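Local coordinates for protein serine-pyruvate aminotransferase (AgxT) (Sulfolobus solfataricus, PDB 3ZRP) that probably transfers amino groups between serine and pyruvate, and perhaps alanine and glyoxylate, as a pyridoxal-phosphate-dependent class-V aminotransferase, at residues Met273-Leu287 with Pro366-Leu380. Residues are numbered along the deposited sequence; the frame is centred on the assembly and turned at random.
Sequences MVASAIRAGLEALGL and PIRFGEGVKAVEEVL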
# COMPACT_ATOMS: atom_id res chain seq x y z
N MET A 273 15.48 -27.32 8.11
CA MET A 273 15.79 -27.95 9.40
C MET A 273 14.69 -27.69 10.42
O MET A 273 14.19 -28.63 11.07
CB MET A 273 17.13 -27.45 9.93
CG MET A 273 17.46 -27.97 11.35
SD MET A 273 18.93 -27.23 12.09
CE MET A 273 20.24 -27.82 11.01
N VAL A 274 14.31 -26.42 10.57
CA VAL A 274 13.29 -26.05 11.54
C VAL A 274 11.96 -26.74 11.21
O VAL A 274 11.31 -27.28 12.11
CB VAL A 274 13.10 -24.50 11.65
CG1 VAL A 274 11.81 -24.16 12.42
CG2 VAL A 274 14.31 -23.84 12.29
N ALA A 275 11.55 -26.71 9.95
CA ALA A 275 10.28 -27.34 9.56
C ALA A 275 10.27 -28.86 9.79
O ALA A 275 9.31 -29.39 10.34
CB ALA A 275 9.92 -27.00 8.09
N SER A 276 11.35 -29.54 9.38
CA SER A 276 11.48 -30.98 9.59
C SER A 276 11.44 -31.31 11.08
O SER A 276 10.82 -32.30 11.49
CB SER A 276 12.78 -31.52 8.98
OG SER A 276 12.84 -31.35 7.58
N ALA A 277 12.08 -30.47 11.90
CA ALA A 277 12.09 -30.66 13.36
C ALA A 277 10.70 -30.54 13.95
O ALA A 277 10.32 -31.38 14.76
CB ALA A 277 13.07 -29.68 14.08
N ILE A 278 9.94 -29.52 13.55
CA ILE A 278 8.57 -29.33 14.04
C ILE A 278 7.70 -30.50 13.61
O ILE A 278 6.90 -31.02 14.40
CB ILE A 278 7.93 -27.96 13.57
CG1 ILE A 278 8.56 -26.78 14.33
CG2 ILE A 278 6.40 -27.95 13.75
CD1 ILE A 278 8.37 -25.41 13.68
N ARG A 279 7.84 -30.92 12.35
CA ARG A 279 7.05 -32.04 11.82
C ARG A 279 7.34 -33.34 12.59
O ARG A 279 6.40 -34.07 12.94
CB ARG A 279 7.30 -32.23 10.32
CG ARG A 279 6.57 -31.19 9.47
CD ARG A 279 6.46 -31.62 8.01
NE ARG A 279 7.78 -31.71 7.41
CZ ARG A 279 8.39 -30.73 6.78
NH1 ARG A 279 7.77 -29.53 6.63
NH2 ARG A 279 9.61 -30.95 6.29
N ALA A 280 8.62 -33.59 12.85
CA ALA A 280 9.07 -34.73 13.66
C ALA A 280 8.38 -34.72 15.01
O ALA A 280 7.87 -35.76 15.47
CB ALA A 280 10.59 -34.71 13.84
N GLY A 281 8.31 -33.54 15.63
CA GLY A 281 7.63 -33.38 16.90
C GLY A 281 6.14 -33.64 16.83
O GLY A 281 5.56 -34.20 17.76
N LEU A 282 5.50 -33.20 15.74
CA LEU A 282 4.05 -33.41 15.58
C LEU A 282 3.71 -34.89 15.40
O LEU A 282 2.72 -35.39 15.94
CB LEU A 282 3.53 -32.62 14.36
CG LEU A 282 3.54 -31.10 14.54
CD1 LEU A 282 3.27 -30.40 13.21
CD2 LEU A 282 2.53 -30.68 15.60
N GLU A 283 4.52 -35.56 14.59
CA GLU A 283 4.37 -36.99 14.34
C GLU A 283 4.55 -37.77 15.64
O GLU A 283 3.71 -38.60 16.01
CB GLU A 283 5.39 -37.43 13.29
CG GLU A 283 4.80 -37.88 11.94
CD GLU A 283 4.58 -36.76 10.92
OE1 GLU A 283 5.39 -35.80 10.86
OE2 GLU A 283 3.60 -36.85 10.15
N ALA A 284 5.64 -37.50 16.36
CA ALA A 284 5.90 -38.15 17.65
C ALA A 284 4.78 -37.92 18.67
O ALA A 284 4.56 -38.75 19.55
CB ALA A 284 7.25 -37.73 18.21
N LEU A 285 4.03 -36.81 18.52
CA LEU A 285 2.84 -36.56 19.36
C LEU A 285 1.65 -37.39 18.88
O LEU A 285 0.61 -37.45 19.56
CB LEU A 285 2.48 -35.07 19.37
CG LEU A 285 3.25 -34.10 20.29
CD1 LEU A 285 2.91 -32.62 19.99
CD2 LEU A 285 3.02 -34.38 21.75
N GLY A 286 1.80 -38.00 17.71
CA GLY A 286 0.69 -38.72 17.07
C GLY A 286 -0.32 -37.80 16.42
O GLY A 286 -1.48 -38.17 16.26
N LEU A 287 0.11 -36.60 16.02
CA LEU A 287 -0.75 -35.66 15.30
C LEU A 287 -0.58 -35.79 13.78
O LEU A 287 0.53 -36.05 13.28
CB LEU A 287 -0.48 -34.21 15.75
CG LEU A 287 -0.82 -33.85 17.20
CD1 LEU A 287 -0.14 -32.54 17.63
CD2 LEU A 287 -2.34 -33.79 17.40
N PRO A 366 -6.15 -36.53 21.95
CA PRO A 366 -5.34 -37.75 22.08
C PRO A 366 -3.92 -37.56 21.53
O PRO A 366 -3.72 -37.51 20.31
CB PRO A 366 -6.11 -38.80 21.26
CG PRO A 366 -7.20 -38.06 20.55
CD PRO A 366 -7.42 -36.78 21.25
N ILE A 367 -2.95 -37.44 22.43
CA ILE A 367 -1.55 -37.30 22.05
C ILE A 367 -0.64 -38.17 22.91
O ILE A 367 -1.03 -38.63 23.98
CB ILE A 367 -1.08 -35.82 22.14
CG1 ILE A 367 -1.35 -35.25 23.53
CG2 ILE A 367 -1.77 -34.97 21.08
CD1 ILE A 367 -0.56 -33.98 23.84
N ARG A 368 0.58 -38.38 22.41
CA ARG A 368 1.60 -39.13 23.13
C ARG A 368 2.49 -38.19 23.95
O ARG A 368 3.46 -37.62 23.41
CB ARG A 368 2.42 -39.99 22.16
CG ARG A 368 1.58 -40.85 21.22
CD ARG A 368 2.36 -42.00 20.63
NE ARG A 368 3.08 -41.66 19.40
CZ ARG A 368 2.60 -41.86 18.17
NH1 ARG A 368 1.39 -42.38 17.99
NH2 ARG A 368 3.35 -41.53 17.12
N PHE A 369 2.18 -38.03 25.23
CA PHE A 369 2.93 -37.13 26.13
C PHE A 369 4.40 -37.51 26.27
O PHE A 369 4.76 -38.69 26.22
CB PHE A 369 2.30 -37.06 27.53
CG PHE A 369 0.80 -37.01 27.53
CD1 PHE A 369 0.12 -35.89 27.05
CD2 PHE A 369 0.07 -38.07 28.03
CE1 PHE A 369 -1.28 -35.85 27.08
CE2 PHE A 369 -1.33 -38.05 28.05
CZ PHE A 369 -2.00 -36.93 27.57
N GLY A 370 5.24 -36.50 26.44
CA GLY A 370 6.66 -36.69 26.71
C GLY A 370 7.50 -37.11 25.53
O GLY A 370 8.66 -37.51 25.70
N GLU A 371 6.93 -37.00 24.33
CA GLU A 371 7.61 -37.48 23.12
C GLU A 371 7.91 -36.36 22.12
O GLU A 371 8.90 -36.44 21.38
CB GLU A 371 6.79 -38.59 22.44
CG GLU A 371 6.43 -39.76 23.35
CD GLU A 371 7.60 -40.66 23.71
OE1 GLU A 371 8.67 -40.58 23.07
OE2 GLU A 371 7.45 -41.47 24.65
N GLY A 372 7.07 -35.33 22.11
CA GLY A 372 7.25 -34.19 21.21
C GLY A 372 8.63 -33.55 21.18
O GLY A 372 9.30 -33.54 20.14
N VAL A 373 9.07 -33.02 22.33
CA VAL A 373 10.32 -32.24 22.38
C VAL A 373 11.57 -33.05 22.05
O VAL A 373 12.46 -32.56 21.34
CB VAL A 373 10.47 -31.48 23.73
CG1 VAL A 373 11.68 -30.57 23.70
CG2 VAL A 373 9.22 -30.67 24.03
N LYS A 374 11.66 -34.28 22.56
CA LYS A 374 12.81 -35.14 22.21
C LYS A 374 12.91 -35.38 20.71
O LYS A 374 14.00 -35.33 20.13
CB LYS A 374 12.84 -36.46 23.01
CG LYS A 374 11.49 -37.08 23.38
CD LYS A 374 11.65 -38.33 24.27
CE LYS A 374 12.02 -37.98 25.72
NZ LYS A 374 12.47 -39.18 26.48
N ALA A 375 11.76 -35.62 20.07
CA ALA A 375 11.72 -35.78 18.61
C ALA A 375 12.31 -34.55 17.91
O ALA A 375 13.14 -34.68 17.01
CB ALA A 375 10.29 -36.05 18.14
N VAL A 376 11.88 -33.37 18.35
CA VAL A 376 12.44 -32.09 17.87
C VAL A 376 13.94 -32.00 18.14
O VAL A 376 14.72 -31.71 17.23
CB VAL A 376 11.71 -30.86 18.54
CG1 VAL A 376 12.31 -29.54 18.07
CG2 VAL A 376 10.21 -30.88 18.28
N GLU A 377 14.34 -32.25 19.39
CA GLU A 377 15.76 -32.20 19.77
C GLU A 377 16.58 -33.15 18.91
O GLU A 377 17.68 -32.79 18.45
CB GLU A 377 15.97 -32.55 21.25
CG GLU A 377 15.24 -31.68 22.26
CD GLU A 377 16.17 -30.73 23.01
OE1 GLU A 377 17.25 -30.39 22.48
OE2 GLU A 377 15.80 -30.34 24.14
N GLU A 378 16.04 -34.34 18.64
CA GLU A 378 16.75 -35.33 17.83
C GLU A 378 17.10 -34.79 16.45
O GLU A 378 18.23 -34.94 16.00
CB GLU A 378 15.93 -36.62 17.69
CG GLU A 378 16.76 -37.87 17.91
CD GLU A 378 16.24 -39.08 17.17
OE1 GLU A 378 15.05 -39.42 17.31
OE2 GLU A 378 17.05 -39.69 16.43
N VAL A 379 16.13 -34.15 15.78
CA VAL A 379 16.38 -33.57 14.45
C VAL A 379 17.43 -32.47 14.51
O VAL A 379 18.34 -32.42 13.67
CB VAL A 379 15.08 -33.03 13.77
CG1 VAL A 379 15.42 -32.34 12.45
CG2 VAL A 379 14.08 -34.16 13.55
N LEU A 380 17.30 -31.57 15.49
CA LEU A 380 18.24 -30.46 15.64
C LEU A 380 19.63 -30.97 16.01
O LEU A 380 20.64 -30.41 15.57
CB LEU A 380 17.73 -29.44 16.67
CG LEU A 380 16.36 -28.80 16.37
CD1 LEU A 380 15.91 -28.00 17.58
CD2 LEU A 380 16.38 -27.94 15.09
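The carbonyl oxygen of Leu-285 takes the backbone N-H of Arg-368, with O and N 3.0 Å apart and an N-H...O angle of 160°. That N-H comes in from above the carbonyl plane, and Ile-367 CA adds a CH...O contact to the same oxygen. Gly-286 closes the end of the first helix in a Schellman motif, and the side chain of Arg-368 bends back over it. In the conformer modelled here, one guanidinium face covers Gly-286 CA, off toward the rim, and NE makes at most a weak bond, 3.3 Å long, to Ala-284 O. Ile-367 and Leu-287 run side by side, with CG2 of Ile-367 3.9 Å from CD2 of Leu-287.

From here the two helices run back along each other, roughly antiparallel at 149°, the axes approaching to 7.4 Å. Glycine and alanine make this possible: Gly-281 CA sits 3.6 Å from Gly-372 O, and a CB on Gly-281 would collide with Val-376 CG2. Methyl meets methyl tightly at Ala-284 CB and Ala-375 CB, 3.5 Å apart. Val-379 is a knob set among Met-273, Ser-276, Ala-277 and Ala-280; with CG1 anti to its own N (chi1 175°), that methyl rests on the Ala-277 backbone while CG2 reaches Ala-280 CB at 3.5 Å. With an alanine here CG1 and CG2 are gone, and the hole between Ala-277 and Ala-280 would probably be left underfilled. Next to it, Leu-380 CD2 meets Ala-277 CB and, in the conformer modelled, Met-273 CG.

Helix 346-363 backs both partners, through Leu-285 and Val-376, in the small C-terminal domain of this fold type I aminotransferase. Chemically, small-residue apolar packing brings the helices close, while one sound backbone bond ties down the loop leading into helix 372-381.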